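Local coordinates for protein MAU2 chromatid cohesion factor homolog (Saccharomyces cerevisiae, PDB 4XDN) that pairs with SCC2 in the complex required for cohesin to associate with chromosomes, and so takes part in sister chromatid cohesion, at residues A[81-92]-A[108-119]. Numbering follows the deposited sequence.
Sequences VLEDSKVTFEMV and YISSLKERLQTH. With SO4 (sulfate ion), chain D.
The side chain of Leu112 is a knob that fits among Asp84, Ser85, Thr88 and Phe89 on the facing helix 81-92. Its CG stands anti to the backbone N (chi1 -178°), which carries the branched end across the interface: CD1 slides past the Asp84 carboxylate, while CD2 reaches the Phe89 ring obliquely, 3.5 Å from CE1. Ser85 and Thr88, being small, leave room for the leucine, and each turns its hydroxyl back on its own helix, Ser85 OG bonding Val81 O and Thr88 OG1 bonding Asp84 O.

Toward the start of helix 81-92 the contact becomes polar. Arg115, extended from CG to NE, brings NH1 to Asp84 OD2 at 3.1 Å, a salt bridge met on the anti side of the carboxylate, from out of its plane, with the two planes 50° apart; Asp84 OD1 pairs with Lys74. The same guanidinium holds a sulfate, probably from the crystallisation liquor, through NE to O1 (2.7 Å) and NH2 to O2 (3.3 Å). Val81 CG1 lies over one face of the His119 ring, 3.7 Å from its centroid, a CH-pi contact suited to a slim branched residue. The ring is steadied by a nearly straight in-plane bond from ND1 to Arg115 O.

At the other end, Met91 lays its flexible thioether over a face of Tyr108, SD 4.5 Å from the ring centroid, and Val92 CG2 packs on Ile109 CD1 at 3.7 Å.

The axes run antiparallel at 163° and 10.3 Å apart, so helices 81-98 and 102-119 form a helical hairpin. Helix 53-76 adjoins it at Met91 and Tyr108, residues of helix 126-144 touch Ser85 and Ile109, and Phe89 also meets an aromatic side chain of another protein chain edge-to-face.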
loop_
_atom_site.group_PDB
_atom_site.type_symbol
_atom_site.label_atom_id
_atom_site.label_comp_id
_atom_site.label_asym_id
_atom_site.label_seq_id
_atom_site.Cartn_x
_atom_site.Cartn_y
_atom_site.Cartn_z
ATOM N N VAL A 81 -15.530 38.608 14.101
ATOM C CA VAL A 81 -15.540 37.540 13.107
ATOM C C VAL A 81 -14.190 36.831 13.043
ATOM O O VAL A 81 -14.135 35.607 12.930
ATOM C CB VAL A 81 -15.908 38.063 11.694
ATOM C CG1 VAL A 81 -17.387 38.404 11.622
ATOM C CG2 VAL A 81 -15.047 39.265 11.302
ATOM N N LEU A 82 -13.105 37.594 13.128
ATOM C CA LEU A 82 -11.766 37.016 13.064
ATOM C C LEU A 82 -11.451 36.212 14.321
ATOM O O LEU A 82 -10.888 35.119 14.245
ATOM C CB LEU A 82 -10.714 38.108 12.864
ATOM C CG LEU A 82 -10.635 38.718 11.461
ATOM C CD1 LEU A 82 -9.615 39.843 11.437
ATOM C CD2 LEU A 82 -10.292 37.664 10.408
ATOM N N GLU A 83 -11.815 36.761 15.474
ATOM C CA GLU A 83 -11.630 36.067 16.738
ATOM C C GLU A 83 -12.459 34.791 16.757
ATOM O O GLU A 83 -11.979 33.731 17.163
ATOM C CB GLU A 83 -12.019 36.969 17.908
ATOM C CG GLU A 83 -11.108 38.176 18.083
ATOM C CD GLU A 83 -11.677 39.212 19.035
ATOM O OE1 GLU A 83 -12.848 39.066 19.447
ATOM O OE2 GLU A 83 -10.952 40.174 19.370
ATOM N N ASP A 84 -13.705 34.900 16.308
ATOM C CA ASP A 84 -14.604 33.756 16.279
ATOM C C ASP A 84 -14.048 32.686 15.346
ATOM O O ASP A 84 -14.099 31.496 15.656
ATOM C CB ASP A 84 -16.005 34.187 15.842
ATOM C CG ASP A 84 -17.028 33.076 15.976
ATOM O OD1 ASP A 84 -16.742 32.080 16.672
ATOM O OD2 ASP A 84 -18.122 33.204 15.389
ATOM N N SER A 85 -13.500 33.120 14.215
ATOM C CA SER A 85 -12.887 32.207 13.256
ATOM C C SER A 85 -11.730 31.428 13.874
ATOM O O SER A 85 -11.690 30.202 13.806
ATOM C CB SER A 85 -12.387 32.974 12.029
ATOM O OG SER A 85 -13.465 33.460 11.252
ATOM N N LYS A 86 -10.793 32.152 14.475
ATOM C CA LYS A 86 -9.593 31.542 15.038
ATOM C C LYS A 86 -9.941 30.565 16.153
ATOM O O LYS A 86 -9.475 29.424 16.154
ATOM C CB LYS A 86 -8.648 32.626 15.561
ATOM C CG LYS A 86 -7.266 32.126 15.964
ATOM C CD LYS A 86 -6.522 31.507 14.783
ATOM C CE LYS A 86 -5.045 31.303 15.081
ATOM N NZ LYS A 86 -4.801 30.191 16.035
ATOM N N VAL A 87 -10.767 31.014 17.095
ATOM C CA VAL A 87 -11.177 30.185 18.224
ATOM C C VAL A 87 -11.900 28.925 17.755
ATOM O O VAL A 87 -11.616 27.824 18.230
ATOM C CB VAL A 87 -12.096 30.966 19.193
ATOM C CG1 VAL A 87 -12.682 30.039 20.262
ATOM C CG2 VAL A 87 -11.329 32.109 19.850
ATOM N N THR A 88 -12.835 29.092 16.826
ATOM C CA THR A 88 -13.627 27.972 16.336
ATOM C C THR A 88 -12.744 26.944 15.639
ATOM O O THR A 88 -12.902 25.743 15.850
ATOM C CB THR A 88 -14.724 28.448 15.366
ATOM O OG1 THR A 88 -15.599 29.349 16.051
ATOM C CG2 THR A 88 -15.537 27.270 14.835
ATOM N N PHE A 89 -11.813 27.419 14.817
ATOM C CA PHE A 89 -10.909 26.535 14.087
ATOM C C PHE A 89 -10.024 25.724 15.035
ATOM O O PHE A 89 -9.888 24.511 14.870
ATOM C CB PHE A 89 -10.036 27.340 13.117
ATOM C CG PHE A 89 -10.786 27.911 11.935
ATOM C CD1 PHE A 89 -11.960 27.330 11.476
ATOM C CD2 PHE A 89 -10.303 29.030 11.275
ATOM C CE1 PHE A 89 -12.637 27.859 10.389
ATOM C CE2 PHE A 89 -10.977 29.561 10.190
ATOM C CZ PHE A 89 -12.144 28.974 9.747
ATOM N N GLU A 90 -9.427 26.386 16.024
ATOM C CA GLU A 90 -8.575 25.696 16.989
ATOM C C GLU A 90 -9.379 24.675 17.782
ATOM O O GLU A 90 -8.932 23.547 17.995
ATOM C CB GLU A 90 -7.916 26.690 17.943
ATOM C CG GLU A 90 -6.827 27.530 17.310
ATOM C CD GLU A 90 -6.201 28.493 18.295
ATOM O OE1 GLU A 90 -5.607 28.027 19.289
ATOM O OE2 GLU A 90 -6.307 29.718 18.079
ATOM N N MET A 91 -10.569 25.078 18.216
ATOM C CA MET A 91 -11.450 24.188 18.959
ATOM C C MET A 91 -11.868 22.982 18.126
ATOM O O MET A 91 -11.742 21.841 18.569
ATOM C CB MET A 91 -12.695 24.941 19.424
ATOM C CG MET A 91 -13.781 24.036 19.979
ATOM S SD MET A 91 -15.248 24.919 20.518
ATOM C CE MET A 91 -16.362 23.532 20.674
ATOM N N VAL A 92 -12.384 23.246 16.930
ATOM C CA VAL A 92 -12.886 22.195 16.054
ATOM C C VAL A 92 -11.758 21.254 15.649
ATOM O O VAL A 92 -11.979 20.061 15.453
ATOM C CB VAL A 92 -13.558 22.791 14.795
ATOM C CG1 VAL A 92 -13.723 21.741 13.701
ATOM C CG2 VAL A 92 -14.906 23.386 15.157
ATOM N N TYR A 108 -20.521 23.796 14.418
ATOM C CA TYR A 108 -19.714 24.970 14.711
ATOM C C TYR A 108 -19.203 25.622 13.430
ATOM O O TYR A 108 -19.264 26.843 13.281
ATOM C CB TYR A 108 -18.537 24.605 15.616
ATOM C CG TYR A 108 -18.908 24.484 17.078
ATOM C CD1 TYR A 108 -19.388 25.580 17.786
ATOM C CD2 TYR A 108 -18.765 23.281 17.754
ATOM C CE1 TYR A 108 -19.725 25.478 19.120
ATOM C CE2 TYR A 108 -19.099 23.169 19.087
ATOM C CZ TYR A 108 -19.577 24.271 19.765
ATOM O OH TYR A 108 -19.907 24.160 21.093
ATOM N N ILE A 109 -18.703 24.807 12.507
ATOM C CA ILE A 109 -18.163 25.321 11.254
ATOM C C ILE A 109 -19.277 25.887 10.377
ATOM O O ILE A 109 -19.114 26.944 9.769
ATOM C CB ILE A 109 -17.397 24.231 10.478
ATOM C CG1 ILE A 109 -16.255 23.672 11.331
ATOM C CG2 ILE A 109 -16.846 24.782 9.163
ATOM C CD1 ILE A 109 -15.222 24.706 11.761
ATOM N N SER A 110 -20.403 25.183 10.315
ATOM C CA SER A 110 -21.549 25.650 9.543
ATOM C C SER A 110 -22.042 26.990 10.074
ATOM O O SER A 110 -22.342 27.900 9.301
ATOM C CB SER A 110 -22.682 24.625 9.582
ATOM O OG SER A 110 -22.300 23.430 8.929
ATOM N N SER A 111 -22.118 27.103 11.396
ATOM C CA SER A 111 -22.510 28.351 12.040
ATOM C C SER A 111 -21.517 29.454 11.713
ATOM O O SER A 111 -21.907 30.567 11.365
ATOM C CB SER A 111 -22.609 28.172 13.555
ATOM O OG SER A 111 -23.701 27.340 13.900
ATOM N N LEU A 112 -20.231 29.139 11.827
ATOM C CA LEU A 112 -19.181 30.105 11.532
ATOM C C LEU A 112 -19.276 30.585 10.089
ATOM O O LEU A 112 -19.189 31.782 9.819
ATOM C CB LEU A 112 -17.803 29.495 11.792
ATOM C CG LEU A 112 -16.602 30.415 11.561
ATOM C CD1 LEU A 112 -16.628 31.598 12.520
ATOM C CD2 LEU A 112 -15.309 29.635 11.709
ATOM N N LYS A 113 -19.462 29.640 9.172
ATOM C CA LYS A 113 -19.564 29.945 7.752
ATOM C C LYS A 113 -20.660 30.971 7.475
ATOM O O LYS A 113 -20.427 31.966 6.790
ATOM C CB LYS A 113 -19.831 28.664 6.957
ATOM C CG LYS A 113 -20.080 28.884 5.470
ATOM C CD LYS A 113 -20.423 27.583 4.764
ATOM C CE LYS A 113 -21.015 27.841 3.385
ATOM N NZ LYS A 113 -21.333 26.577 2.669
ATOM N N GLU A 114 -21.850 30.724 8.012
ATOM C CA GLU A 114 -22.984 31.614 7.793
ATOM C C GLU A 114 -22.732 33.004 8.377
ATOM O O GLU A 114 -23.168 34.006 7.811
ATOM C CB GLU A 114 -24.257 31.017 8.395
ATOM C CG GLU A 114 -25.458 31.954 8.344
ATOM C CD GLU A 114 -26.758 31.272 8.725
ATOM O OE1 GLU A 114 -26.721 30.084 9.111
ATOM O OE2 GLU A 114 -27.819 31.925 8.639
ATOM N N ARG A 115 -22.027 33.066 9.502
ATOM C CA ARG A 115 -21.721 34.350 10.118
ATOM C C ARG A 115 -20.719 35.119 9.265
ATOM O O ARG A 115 -20.859 36.324 9.067
ATOM C CB ARG A 115 -21.171 34.170 11.534
ATOM C CG ARG A 115 -21.218 35.449 12.353
ATOM C CD ARG A 115 -20.263 35.431 13.533
ATOM N NE ARG A 115 -20.235 36.730 14.205
ATOM C CZ ARG A 115 -19.333 37.094 15.111
ATOM N NH1 ARG A 115 -18.365 36.259 15.469
ATOM N NH2 ARG A 115 -19.395 38.298 15.660
ATOM N N LEU A 116 -19.709 34.416 8.761
ATOM C CA LEU A 116 -18.700 35.035 7.906
ATOM C C LEU A 116 -19.325 35.617 6.641
ATOM O O LEU A 116 -18.957 36.704 6.199
ATOM C CB LEU A 116 -17.619 34.022 7.527
ATOM C CG LEU A 116 -16.714 33.530 8.659
ATOM C CD1 LEU A 116 -15.820 32.401 8.167
ATOM C CD2 LEU A 116 -15.879 34.664 9.217
ATOM N N GLN A 117 -20.273 34.886 6.066
ATOM C CA GLN A 117 -20.936 35.323 4.845
ATOM C C GLN A 117 -21.704 36.625 5.071
ATOM O O GLN A 117 -21.862 37.427 4.153
ATOM C CB GLN A 117 -21.873 34.225 4.330
ATOM C CG GLN A 117 -21.135 33.018 3.755
ATOM C CD GLN A 117 -22.060 31.867 3.394
ATOM O OE1 GLN A 117 -22.928 31.478 4.177
ATOM N NE2 GLN A 117 -21.872 31.312 2.202
ATOM N N THR A 118 -22.163 36.839 6.299
ATOM C CA THR A 118 -22.900 38.054 6.642
ATOM C C THR A 118 -22.000 39.293 6.610
ATOM O O THR A 118 -22.472 40.402 6.355
ATOM C CB THR A 118 -23.547 37.932 8.039
ATOM O OG1 THR A 118 -24.378 36.766 8.080
ATOM C CG2 THR A 118 -24.393 39.161 8.365
ATOM N N HIS A 119 -20.707 39.100 6.865
ATOM C CA HIS A 119 -19.754 40.209 6.927
ATOM C C HIS A 119 -18.812 40.247 5.727
ATOM O O HIS A 119 -18.009 41.169 5.594
ATOM C CB HIS A 119 -18.927 40.120 8.212
ATOM C CG HIS A 119 -19.742 40.226 9.464
ATOM N ND1 HIS A 119 -20.497 39.183 9.951
ATOM C CD2 HIS A 119 -19.919 41.256 10.325
ATOM C CE1 HIS A 119 -21.104 39.565 11.062
ATOM N NE2 HIS A 119 -20.770 40.818 11.310
HETATM S S SO4 D . -22.972 39.325 14.082
HETATM O O1 SO4 D . -22.507 38.001 13.681
HETATM O O2 SO4 D . -21.829 40.145 14.472
HETATM O O3 SO4 D . -23.665 39.958 12.964
HETATM O O4 SO4 D . -23.890 39.197 15.210
#